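Rho-class glutathione S-transferase (Laternula elliptica, PDB 3QAV) probably catalyses the transfer of glutathione to electrophilic compounds, as a dimeric, two-domain enzyme of the glutathione S-transferase superfamily. Local coordinates at residues E153-D156 / K157-E161; V186-F189 / P190-L194; R115-V118 / Y119-F123; C95-L98 / E99-P103; W165-Y168 / L169-T172. One frame throughout, in Å; residues are numbered along the deposited sequence.

Contact 1 (E153-D156 / K157-E161); sequences EKKD and KAHVE
His159 and Lys155 leave the same flank of the helix by different first torsions: CG of His159 stands beside its own backbone N, chi1 -75°, whereas Lys155 runs fully extended from a chi1 of -172°. The imidazole is thereby swung back over the preceding turn, and the carbonyl oxygen of Lys155 lies over one face of the ring, 3.7 Å from His159 CG and toward the rim. The same oxygen accepts the backbone bond from His159 N at 3.2 Å and a weaker one from Ala158 N. All this is i to i+4 geometry in the first half of the long helix 148-172 of the all-helical C-terminal domain. Both polar ends look to the C-terminal tail, Lys155 NZ bonding to Asp241 O and His159 NE2 to Leu242 O, and Ala158 packs on Leu242 as well. On the solvent flank the extended Lys157 lays its CG 3.3 Å from Glu153 O, which also takes the bond from Lys157 N at 2.7 Å. The carboxylate of Glu153 and the ammonium of Lys157 stay apart, Glu153 OE2 to Lys157 NZ being 5.2 Å, so any attraction between them is probably weak. One turn on, Val160 CG2 rests 3.3 Å from Asp156 O.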
# COMPACT_ATOMS: atom_id res chain seq x y z
N GLU A 153 3.59 21.00 12.59
CA GLU A 153 4.27 19.84 12.04
C GLU A 153 3.50 19.25 10.87
O GLU A 153 4.02 19.12 9.77
CB GLU A 153 4.45 18.76 13.12
CG GLU A 153 5.67 18.94 13.99
CD GLU A 153 6.96 18.79 13.21
OE1 GLU A 153 7.18 19.59 12.28
OE2 GLU A 153 7.76 17.88 13.53
N LYS A 154 2.24 18.91 11.14
CA LYS A 154 1.38 18.31 10.13
C LYS A 154 1.28 19.14 8.86
O LYS A 154 1.58 18.65 7.78
CB LYS A 154 -0.01 18.09 10.73
CG LYS A 154 0.03 17.17 11.95
CD LYS A 154 -1.35 16.92 12.53
CE LYS A 154 -1.27 15.94 13.69
NZ LYS A 154 -0.71 14.63 13.29
N LYS A 155 0.88 20.40 8.99
CA LYS A 155 0.77 21.26 7.81
C LYS A 155 2.09 21.27 7.05
O LYS A 155 2.11 21.13 5.83
CB LYS A 155 0.39 22.68 8.22
CG LYS A 155 0.07 23.58 7.04
CD LYS A 155 -0.62 24.85 7.49
CE LYS A 155 -1.03 25.71 6.30
NZ LYS A 155 -1.80 26.91 6.74
N ASP A 156 3.18 21.42 7.79
CA ASP A 156 4.52 21.44 7.21
C ASP A 156 4.87 20.13 6.52
O ASP A 156 5.54 20.12 5.49
CB ASP A 156 5.57 21.73 8.28
CG ASP A 156 5.73 23.21 8.57
OD1 ASP A 156 6.53 23.56 9.46
OD2 ASP A 156 5.05 24.02 7.89
N LYS A 157 4.43 19.02 7.11
CA LYS A 157 4.71 17.71 6.54
C LYS A 157 3.94 17.52 5.23
O LYS A 157 4.42 16.85 4.32
CB LYS A 157 4.35 16.60 7.52
CG LYS A 157 5.38 16.40 8.62
CD LYS A 157 5.18 15.10 9.38
CE LYS A 157 6.32 14.86 10.36
NZ LYS A 157 6.20 13.56 11.07
N ALA A 158 2.76 18.12 5.15
CA ALA A 158 1.94 18.03 3.95
C ALA A 158 2.66 18.74 2.82
O ALA A 158 2.67 18.27 1.68
CB ALA A 158 0.57 18.66 4.19
N HIS A 159 3.27 19.88 3.14
CA HIS A 159 4.00 20.66 2.16
C HIS A 159 5.23 19.92 1.67
O HIS A 159 5.57 19.99 0.48
CB HIS A 159 4.39 22.02 2.75
CG HIS A 159 3.25 22.98 2.87
ND1 HIS A 159 3.35 24.18 3.54
CD2 HIS A 159 1.99 22.94 2.37
CE1 HIS A 159 2.21 24.84 3.45
NE2 HIS A 159 1.36 24.10 2.75
N VAL A 160 5.89 19.19 2.56
CA VAL A 160 7.07 18.43 2.18
C VAL A 160 6.69 17.32 1.20
O VAL A 160 7.32 17.16 0.15
CB VAL A 160 7.76 17.80 3.41
CG1 VAL A 160 8.88 16.87 2.95
CG2 VAL A 160 8.31 18.89 4.30
N GLU A 161 5.66 16.57 1.54
CA GLU A 161 5.19 15.49 0.68
C GLU A 161 4.87 16.01 -0.72
O GLU A 161 5.34 15.46 -1.72
CB GLU A 161 3.95 14.85 1.30
CG GLU A 161 3.36 13.72 0.49
CD GLU A 161 4.31 12.55 0.27
OE1 GLU A 161 5.03 12.17 1.23
OE2 GLU A 161 4.34 12.01 -0.85

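Contact 2 (V186-F189 / P190-L194); sequences VFFF and PMVAL
Phe188 lays one ring face against Val192 CG2, a CH-pi contact one helical turn long, within helix 183-197 at the core of the C-terminal domain. The methyl sits 3.6 Å from the centroid of the Phe188 ring, 22° off its normal and displaced toward CZ. On a neighbouring flank Phe189 repeats the theme more loosely, its ring centroid 4.3 Å from Ala193 CB. With CG opposite the backbone N, chi1 176°, this ring is directed forward along the helix to reach that methyl. An alanine in place of Phe189 would probably leave Ala193 CB without its ring cover and open a gap beside Trp39, which meets the Phe189 ring edge-to-face. Neither flank faces solvent: Trp165 stacks on Phe188, helix 207-217 covers Phe189, and the looser side is where fewer atoms meet within the turn. There Met191 bends away at chi3 toward Thr125 and Ile128, with its CG 3.7 Å from Phe187 O; the Phe187 side chain lies about 6 Å from that of glutathione-binding Ser91. The helix is kinked at Pro190, whose nitrogen has no hydrogen for the turn before. Where that bond would have lain, Pro190 CD presses to 3.0 Å from Val186 O.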
# COMPACT_ATOMS: atom_id res chain seq x y z
N VAL A 186 -3.03 6.74 -12.49
CA VAL A 186 -4.30 6.20 -12.02
C VAL A 186 -4.31 6.28 -10.49
O VAL A 186 -5.34 6.56 -9.87
CB VAL A 186 -4.44 4.71 -12.44
CG1 VAL A 186 -5.54 4.05 -11.65
CG2 VAL A 186 -4.72 4.63 -13.93
N PHE A 187 -3.16 6.03 -9.89
CA PHE A 187 -3.04 6.06 -8.43
C PHE A 187 -2.89 7.48 -7.92
O PHE A 187 -3.46 7.85 -6.90
CB PHE A 187 -1.81 5.25 -7.98
CG PHE A 187 -1.98 3.76 -8.05
CD1 PHE A 187 -2.40 3.14 -9.23
CD2 PHE A 187 -1.71 2.96 -6.94
CE1 PHE A 187 -2.55 1.75 -9.30
CE2 PHE A 187 -1.86 1.57 -7.00
CZ PHE A 187 -2.28 0.97 -8.18
N PHE A 188 -2.12 8.28 -8.64
CA PHE A 188 -1.83 9.64 -8.21
C PHE A 188 -2.95 10.66 -8.32
O PHE A 188 -3.33 11.28 -7.33
CB PHE A 188 -0.61 10.16 -8.98
CG PHE A 188 -0.14 11.51 -8.55
CD1 PHE A 188 0.27 11.74 -7.24
CD2 PHE A 188 -0.09 12.56 -9.46
CE1 PHE A 188 0.72 12.99 -6.84
CE2 PHE A 188 0.36 13.82 -9.06
CZ PHE A 188 0.77 14.03 -7.76
N PHE A 189 -3.48 10.84 -9.52
CA PHE A 189 -4.52 11.82 -9.76
C PHE A 189 -5.69 11.85 -8.78
O PHE A 189 -6.04 12.90 -8.26
CB PHE A 189 -5.07 11.67 -11.18
CG PHE A 189 -6.20 12.59 -11.47
CD1 PHE A 189 -5.97 13.94 -11.73
CD2 PHE A 189 -7.51 12.13 -11.43
CE1 PHE A 189 -7.03 14.81 -11.94
CE2 PHE A 189 -8.57 12.98 -11.63
CZ PHE A 189 -8.33 14.33 -11.89
N PRO A 190 -6.34 10.70 -8.54
CA PRO A 190 -7.46 10.72 -7.59
C PRO A 190 -7.09 11.42 -6.28
O PRO A 190 -7.91 12.13 -5.69
CB PRO A 190 -7.77 9.24 -7.39
CG PRO A 190 -7.49 8.68 -8.76
CD PRO A 190 -6.18 9.36 -9.14
N MET A 191 -5.86 11.21 -5.83
CA MET A 191 -5.42 11.83 -4.60
C MET A 191 -5.29 13.34 -4.77
O MET A 191 -5.60 14.09 -3.85
CB MET A 191 -4.09 11.21 -4.16
CG MET A 191 -4.26 9.74 -3.77
SD MET A 191 -2.75 9.00 -3.18
CE MET A 191 -2.95 9.19 -1.43
N VAL A 192 -4.85 13.77 -5.94
CA VAL A 192 -4.73 15.21 -6.20
C VAL A 192 -6.13 15.83 -6.34
O VAL A 192 -6.39 16.91 -5.80
CB VAL A 192 -3.91 15.49 -7.47
CG1 VAL A 192 -3.86 17.00 -7.74
CG2 VAL A 192 -2.48 14.97 -7.29
N ALA A 193 -7.04 15.15 -7.03
CA ALA A 193 -8.41 15.64 -7.22
C ALA A 193 -9.08 15.82 -5.86
O ALA A 193 -9.83 16.78 -5.63
CB ALA A 193 -9.21 14.67 -8.08
N LEU A 194 -8.81 14.88 -4.96
CA LEU A 194 -9.37 14.91 -3.61
C LEU A 194 -8.82 16.14 -2.88
O LEU A 194 -9.54 16.84 -2.19
CB LEU A 194 -8.97 13.64 -2.85
CG LEU A 194 -9.56 13.40 -1.46
CD1 LEU A 194 -11.04 13.12 -1.56
CD2 LEU A 194 -8.85 12.22 -0.81

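Contact 3 (R115-V118 / Y119-F123); sequences RAKV and YQRMF
Arg115 and Tyr119 run side by side from successive turns of helix 112-124, guanidinium and phenol ring planes 76° apart. Both start with CG beside the backbone N, chi1 -70° for Arg115 and -78° for Tyr119, which sends them along the same flank; a bend at chi3 of Arg115 then turns its guanidinium across the end of the phenol. Arg115 NH1 comes to 3.6 Å from Tyr119 OH. Their chief partner is shared: Glu100 of the second subunit forms a salt bridge with Arg115 NE through one carboxylate oxygen and a hydrogen bond with Tyr119 OH through the other. Nearer the backbone, Tyr119 CD1 lies 3.4 Å from Arg115 O.

Another flank carries Lys117 and Arg121, again parallel in direction. Lys117 coils through three bends beyond CG and lays its methylene CD 3.4 Å from Arg121 NH2, with Lys117 NZ held 4.3 Å from the same nitrogen. Two like charges this close would probably repel, but Glu124 forms a salt bridge with Arg121 NH1 and is likely to offset part of that repulsion. On the buried side Met122 crosses Val118 at a slant, its SD 4.1 Å from Val118 CG1.

Around the helix, Val118 and Arg121 touch Ala184 of helix 183-197, Met122 reaches Met183 and Phe187 there, Tyr119 meets Met96 of helix 91-101, and Ala116 packs on Tyr97 of the second subunit, placing this helix between helix 183-197, helix 91-101 and the dimer partner.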
# COMPACT_ATOMS: atom_id res chain seq x y z
N ARG A 115 9.35 0.57 -16.43
CA ARG A 115 8.23 0.02 -15.67
C ARG A 115 8.52 0.13 -14.18
O ARG A 115 7.62 0.38 -13.37
CB ARG A 115 8.01 -1.46 -16.01
CG ARG A 115 7.47 -1.73 -17.40
CD ARG A 115 7.52 -3.23 -17.70
NE ARG A 115 6.57 -3.98 -16.89
CZ ARG A 115 5.31 -4.21 -17.23
NH1 ARG A 115 4.52 -4.90 -16.42
NH2 ARG A 115 4.85 -3.78 -18.40
N ALA A 116 9.79 -0.06 -13.82
CA ALA A 116 10.21 0.03 -12.43
C ALA A 116 9.87 1.41 -11.87
O ALA A 116 9.44 1.54 -10.72
CB ALA A 116 11.70 -0.24 -12.31
N LYS A 117 10.05 2.45 -12.67
CA LYS A 117 9.74 3.80 -12.22
C LYS A 117 8.23 4.00 -12.08
O LYS A 117 7.78 4.73 -11.20
CB LYS A 117 10.34 4.84 -13.16
CG LYS A 117 9.85 6.27 -12.90
CD LYS A 117 10.15 6.71 -11.48
CE LYS A 117 11.64 6.82 -11.24
NZ LYS A 117 12.26 7.75 -12.23
N VAL A 118 7.44 3.36 -12.95
CA VAL A 118 5.98 3.47 -12.87
C VAL A 118 5.53 2.83 -11.55
O VAL A 118 4.76 3.42 -10.79
CB VAL A 118 5.28 2.76 -14.07
CG1 VAL A 118 3.77 2.73 -13.86
CG2 VAL A 118 5.60 3.52 -15.38
N TYR A 119 6.03 1.62 -11.27
CA TYR A 119 5.72 0.93 -10.01
C TYR A 119 6.15 1.81 -8.84
O TYR A 119 5.42 1.97 -7.87
CB TYR A 119 6.47 -0.41 -9.94
CG TYR A 119 5.87 -1.55 -10.77
CD1 TYR A 119 6.68 -2.32 -11.61
CD2 TYR A 119 4.52 -1.90 -10.65
CE1 TYR A 119 6.16 -3.41 -12.32
CE2 TYR A 119 3.99 -3.00 -11.36
CZ TYR A 119 4.82 -3.74 -12.18
OH TYR A 119 4.30 -4.83 -12.87
N GLN A 120 7.34 2.40 -8.93
CA GLN A 120 7.81 3.27 -7.85
C GLN A 120 6.80 4.37 -7.55
O GLN A 120 6.38 4.55 -6.40
CB GLN A 120 9.17 3.90 -8.20
CG GLN A 120 9.57 5.08 -7.30
CD GLN A 120 9.90 4.68 -5.86
OE1 GLN A 120 9.83 5.51 -4.94
NE2 GLN A 120 10.28 3.43 -5.66
N ARG A 121 6.39 5.11 -8.58
CA ARG A 121 5.43 6.20 -8.38
C ARG A 121 4.08 5.70 -7.84
O ARG A 121 3.52 6.29 -6.93
CB ARG A 121 5.24 6.96 -9.69
CG ARG A 121 6.50 7.70 -10.18
CD ARG A 121 6.78 8.96 -9.35
NE ARG A 121 7.67 8.75 -8.21
CZ ARG A 121 8.98 8.93 -8.22
NH1 ARG A 121 9.70 8.71 -7.12
NH2 ARG A 121 9.59 9.34 -9.33
N MET A 122 3.57 4.61 -8.40
CA MET A 122 2.30 4.03 -7.96
C MET A 122 2.23 3.84 -6.44
O MET A 122 1.37 4.42 -5.76
CB MET A 122 2.08 2.65 -8.59
CG MET A 122 1.67 2.65 -10.04
SD MET A 122 1.85 0.99 -10.73
CE MET A 122 0.78 0.05 -9.65
N PHE A 123 3.13 3.02 -5.92
CA PHE A 123 3.17 2.70 -4.50
C PHE A 123 3.61 3.84 -3.58
O PHE A 123 3.26 3.87 -2.41
CB PHE A 123 4.02 1.44 -4.30
CG PHE A 123 3.49 0.26 -5.11
CD1 PHE A 123 4.24 -0.29 -6.15
CD2 PHE A 123 2.22 -0.25 -4.86
CE1 PHE A 123 3.72 -1.32 -6.94
CE2 PHE A 123 1.69 -1.27 -5.64
CZ PHE A 123 2.44 -1.81 -6.69

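Contact 4 (C95-L98 / E99-P103); sequences CMYL and EEKYP
Tyr97 spreads one ring face beneath Lys101 CB, a CH-pi contact between successive turns of helix 91-101, the last helix of the thioredoxin-like N-terminal domain. The beta carbon stands 4.1 Å from the centroid of the Tyr97 ring, 22° off the normal and shifted toward the phenol end. Both side chains set out in the same direction because each holds CG opposite its backbone N, chi1 162° for Tyr97, and the lysine then bends at chi2 so that its methylenes follow the ring outward. Lys101 CG comes to 3.6 Å from Tyr97 OH, and the ammonium goes on beyond the ring. The hydroxyl itself is hydrogen-bonded to Asp83 OD1, an oxygen that also holds Tyr102 OH, and so two tyrosines from one helix end converge on one carboxylate. A leucine in place of Tyr97 would probably leave Asp83 with Tyr102 alone of this pair, and deprive the lysine methylenes of the flat surface they lie on.

The helix closes with Tyr102, the first residue to leave helical geometry, although its N still bonds to Leu98 O at 2.9 Å. Lys101 CG lies over one face of the Tyr102 ring, toward its rim. Glu100 reaches across to the second subunit, while Glu99 bends at chi2 to form a salt bridge with Lys48 in its own chain. Cys95 lies about 5 Å from glutathione-binding Ser91, side chain to side chain. Leu98 crosses Tyr102 at an angle, CD2 4.0 Å from Tyr102 CE1, and Leu98 O lies in the plane of that ring at its edge, 3.6 Å from CD1.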
# COMPACT_ATOMS: atom_id res chain seq x y z
N CYS A 95 -6.55 -3.52 -10.19
CA CYS A 95 -5.83 -2.83 -11.26
C CYS A 95 -4.79 -3.73 -11.90
O CYS A 95 -4.68 -3.77 -13.12
CB CYS A 95 -5.17 -1.56 -10.73
SG CYS A 95 -6.38 -0.27 -10.32
N MET A 96 -4.03 -4.45 -11.09
CA MET A 96 -3.01 -5.35 -11.61
C MET A 96 -3.64 -6.48 -12.42
O MET A 96 -3.13 -6.85 -13.47
CB MET A 96 -2.16 -5.92 -10.47
CG MET A 96 -1.19 -4.91 -9.86
SD MET A 96 -0.21 -4.04 -11.14
CE MET A 96 0.94 -5.32 -11.61
N TYR A 97 -4.76 -7.01 -11.93
CA TYR A 97 -5.46 -8.09 -12.64
C TYR A 97 -5.95 -7.62 -14.00
O TYR A 97 -5.85 -8.35 -14.99
CB TYR A 97 -6.66 -8.57 -11.83
CG TYR A 97 -7.66 -9.34 -12.65
CD1 TYR A 97 -7.42 -10.66 -13.04
CD2 TYR A 97 -8.85 -8.74 -13.06
CE1 TYR A 97 -8.34 -11.35 -13.83
CE2 TYR A 97 -9.78 -9.42 -13.84
CZ TYR A 97 -9.51 -10.72 -14.23
OH TYR A 97 -10.44 -11.39 -15.00
N LEU A 98 -6.51 -6.41 -14.05
CA LEU A 98 -7.04 -5.85 -15.29
C LEU A 98 -5.93 -5.62 -16.32
O LEU A 98 -6.13 -5.85 -17.52
CB LEU A 98 -7.77 -4.53 -15.01
CG LEU A 98 -9.05 -4.59 -14.18
CD1 LEU A 98 -9.57 -3.17 -14.01
CD2 LEU A 98 -10.11 -5.48 -14.86
N GLU A 99 -4.78 -5.15 -15.85
CA GLU A 99 -3.64 -4.90 -16.74
C GLU A 99 -3.13 -6.21 -17.32
O GLU A 99 -2.71 -6.27 -18.48
CB GLU A 99 -2.52 -4.20 -15.97
CG GLU A 99 -1.22 -4.00 -16.76
CD GLU A 99 -1.37 -3.06 -17.94
OE1 GLU A 99 -2.46 -2.49 -18.12
OE2 GLU A 99 -0.39 -2.89 -18.69
N GLU A 100 -3.18 -7.27 -16.52
CA GLU A 100 -2.73 -8.59 -16.95
C GLU A 100 -3.75 -9.35 -17.79
O GLU A 100 -3.39 -10.04 -18.74
CB GLU A 100 -2.34 -9.43 -15.73
CG GLU A 100 -0.90 -9.29 -15.30
CD GLU A 100 -0.57 -10.09 -14.06
OE1 GLU A 100 -1.23 -11.14 -13.84
OE2 GLU A 100 0.34 -9.69 -13.31
N LYS A 101 -5.03 -9.21 -17.45
CA LYS A 101 -6.09 -9.90 -18.18
C LYS A 101 -6.46 -9.24 -19.50
O LYS A 101 -6.83 -9.91 -20.45
CB LYS A 101 -7.34 -10.00 -17.30
CG LYS A 101 -8.50 -10.74 -17.94
CD LYS A 101 -8.18 -12.21 -18.14
CE LYS A 101 -9.45 -12.99 -18.49
NZ LYS A 101 -9.22 -14.46 -18.47
N TYR A 102 -6.36 -7.91 -19.56
CA TYR A 102 -6.69 -7.18 -20.78
C TYR A 102 -5.48 -6.34 -21.18
O TYR A 102 -5.39 -5.15 -20.90
CB TYR A 102 -7.91 -6.27 -20.54
CG TYR A 102 -9.11 -7.00 -19.97
CD1 TYR A 102 -9.25 -7.20 -18.60
CD2 TYR A 102 -10.11 -7.50 -20.81
CE1 TYR A 102 -10.36 -7.87 -18.07
CE2 TYR A 102 -11.22 -8.17 -20.30
CZ TYR A 102 -11.34 -8.35 -18.93
OH TYR A 102 -12.42 -9.02 -18.42
N PRO A 103 -4.52 -6.97 -21.87
CA PRO A 103 -3.29 -6.32 -22.32
C PRO A 103 -3.40 -5.43 -23.56
O PRO A 103 -2.42 -4.80 -23.95
CB PRO A 103 -2.35 -7.50 -22.54
CG PRO A 103 -3.29 -8.53 -23.11
CD PRO A 103 -4.52 -8.41 -22.24

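Contact 5 (W165-Y168 / L169-T172); sequences WENY and LKQT
Leu169 tucks under the backbone of Trp165, with Leu169 CG 3.5 Å from Trp165 O. That oxygen also accepts the nearly straight bond from Leu169 N, Trp165 O to Leu169 N being 2.9 Å. The leucine leans on one flank of helix 148-172 toward Ile209 and Tyr212 of helix 207-217. Trp165 sends its indole off another way, over Val176 and toward helix 183-197, and its NE1 bonds to Glu161 OE2. Within the first turn the two aromatic rings are set edge against face: the Tyr168 ring brings CE1 over a face of the Trp165 indole, toward its rim, while Trp165 CE3 lies in the plane of the phenol. Tyr168 keeps CG beside its backbone N, chi1 -60°, which carries the ring back toward the tryptophan; its hydroxyl bonds to Glu124 and its ring takes a cation-pi contact from Arg121.

One turn apart, Glu166 and Lys170 approach without touching. The glutamate bends at chi2 and the lysine at chi3, yet Glu166 OE2 and Lys170 NZ remain 5.0 Å from each other. A water spans them, donating to Glu166 OE2 at 2.9 Å and accepting weakly from Lys170 NZ at 3.4 Å. The carboxylate's firmer partner is the backbone N of Asn208, at the start of helix 207-217. At the helix end Thr172 OG1, in the position between backbone N and carbonyl carbon, is hydrogen-bonded to Phe175 O and Gly174 N.

The backbone N at the start of helix 207-217, and more weakly the lysine across one water, would probably favour the ionised carboxylate of Glu166.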
# COMPACT_ATOMS: atom_id res chain seq x y z
N TRP A 165 6.22 15.37 -5.31
CA TRP A 165 5.44 15.23 -6.53
C TRP A 165 5.59 16.44 -7.45
O TRP A 165 5.60 16.30 -8.67
CB TRP A 165 3.97 14.98 -6.17
CG TRP A 165 3.82 13.81 -5.24
CD1 TRP A 165 3.72 13.85 -3.88
CD2 TRP A 165 3.88 12.42 -5.59
NE1 TRP A 165 3.71 12.57 -3.37
CE2 TRP A 165 3.81 11.68 -4.39
CE3 TRP A 165 3.99 11.72 -6.81
CZ2 TRP A 165 3.84 10.28 -4.37
CZ3 TRP A 165 4.02 10.33 -6.79
CH2 TRP A 165 3.94 9.63 -5.58
N GLU A 166 5.73 17.62 -6.85
CA GLU A 166 5.93 18.84 -7.63
C GLU A 166 7.20 18.62 -8.46
O GLU A 166 7.22 18.85 -9.68
CB GLU A 166 6.13 20.04 -6.69
CG GLU A 166 6.39 21.38 -7.37
CD GLU A 166 5.18 21.92 -8.13
OE1 GLU A 166 4.04 21.60 -7.74
OE2 GLU A 166 5.37 22.68 -9.11
N ASN A 167 8.25 18.15 -7.80
CA ASN A 167 9.52 17.87 -8.45
C ASN A 167 9.39 16.82 -9.54
O ASN A 167 9.88 17.02 -10.65
CB ASN A 167 10.55 17.37 -7.42
CG ASN A 167 11.14 18.49 -6.60
OD1 ASN A 167 11.88 18.24 -5.64
ND2 ASN A 167 10.82 19.72 -6.95
N TYR A 168 8.73 15.71 -9.22
CA TYR A 168 8.54 14.63 -10.19
C TYR A 168 7.90 15.18 -11.47
O TYR A 168 8.40 14.97 -12.57
CB TYR A 168 7.65 13.53 -9.60
CG TYR A 168 8.17 12.87 -8.34
CD1 TYR A 168 7.30 12.33 -7.41
CD2 TYR A 168 9.55 12.77 -8.09
CE1 TYR A 168 7.76 11.71 -6.26
CE2 TYR A 168 10.02 12.15 -6.94
CZ TYR A 168 9.13 11.62 -6.03
OH TYR A 168 9.59 11.00 -4.90
N LEU A 169 6.79 15.89 -11.30
CA LEU A 169 6.09 16.47 -12.45
C LEU A 169 6.96 17.49 -13.17
O LEU A 169 6.93 17.61 -14.40
CB LEU A 169 4.77 17.10 -11.99
CG LEU A 169 3.72 16.02 -11.65
CD1 LEU A 169 2.58 16.61 -10.84
CD2 LEU A 169 3.21 15.39 -12.95
N LYS A 170 7.77 18.22 -12.40
CA LYS A 170 8.66 19.20 -13.00
C LYS A 170 9.62 18.44 -13.90
O LYS A 170 9.80 18.79 -15.06
CB LYS A 170 9.43 19.96 -11.91
CG LYS A 170 10.22 21.15 -12.43
CD LYS A 170 10.84 21.97 -11.29
CE LYS A 170 9.77 22.61 -10.42
NZ LYS A 170 10.34 23.41 -9.29
N GLN A 171 10.21 17.37 -13.36
CA GLN A 171 11.16 16.54 -14.11
C GLN A 171 10.60 15.89 -15.38
O GLN A 171 11.29 15.85 -16.40
CB GLN A 171 11.72 15.42 -13.23
CG GLN A 171 12.58 15.88 -12.07
CD GLN A 171 13.20 14.71 -11.32
OE1 GLN A 171 13.86 14.88 -10.30
NE2 GLN A 171 12.98 13.50 -11.84
N THR A 172 9.38 15.37 -15.32
CA THR A 172 8.79 14.73 -16.50
C THR A 172 8.25 15.73 -17.51
O THR A 172 8.33 15.51 -18.71
CB THR A 172 7.62 13.79 -16.14
OG1 THR A 172 6.57 14.55 -15.54
CG2 THR A 172 8.08 12.69 -15.20
O HOH W 1 7.36 24.49 -8.09

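From the N terminus the order is contact 4, contact 3, contact 1, contact 5, contact 2. Each spans a single helical turn or so, closing no long loop, and they follow in series without nesting or crossing. Contact 4 ends the N-terminal domain on helix 91-101; contact 3 follows on helix 112-124 and meets it where Tyr119 OH touches Met96 CE, both reaching the second subunit. Contacts 1 and 5 share helix 148-172, their centres about 18 Å apart. Contact 2, on helix 183-197, joins contact 3 through Phe187 and Met122 and contact 5 through Phe188 and Trp165, while Arg121 links contact 3 to Tyr168 of contact 5. Contact 1 stays at the periphery.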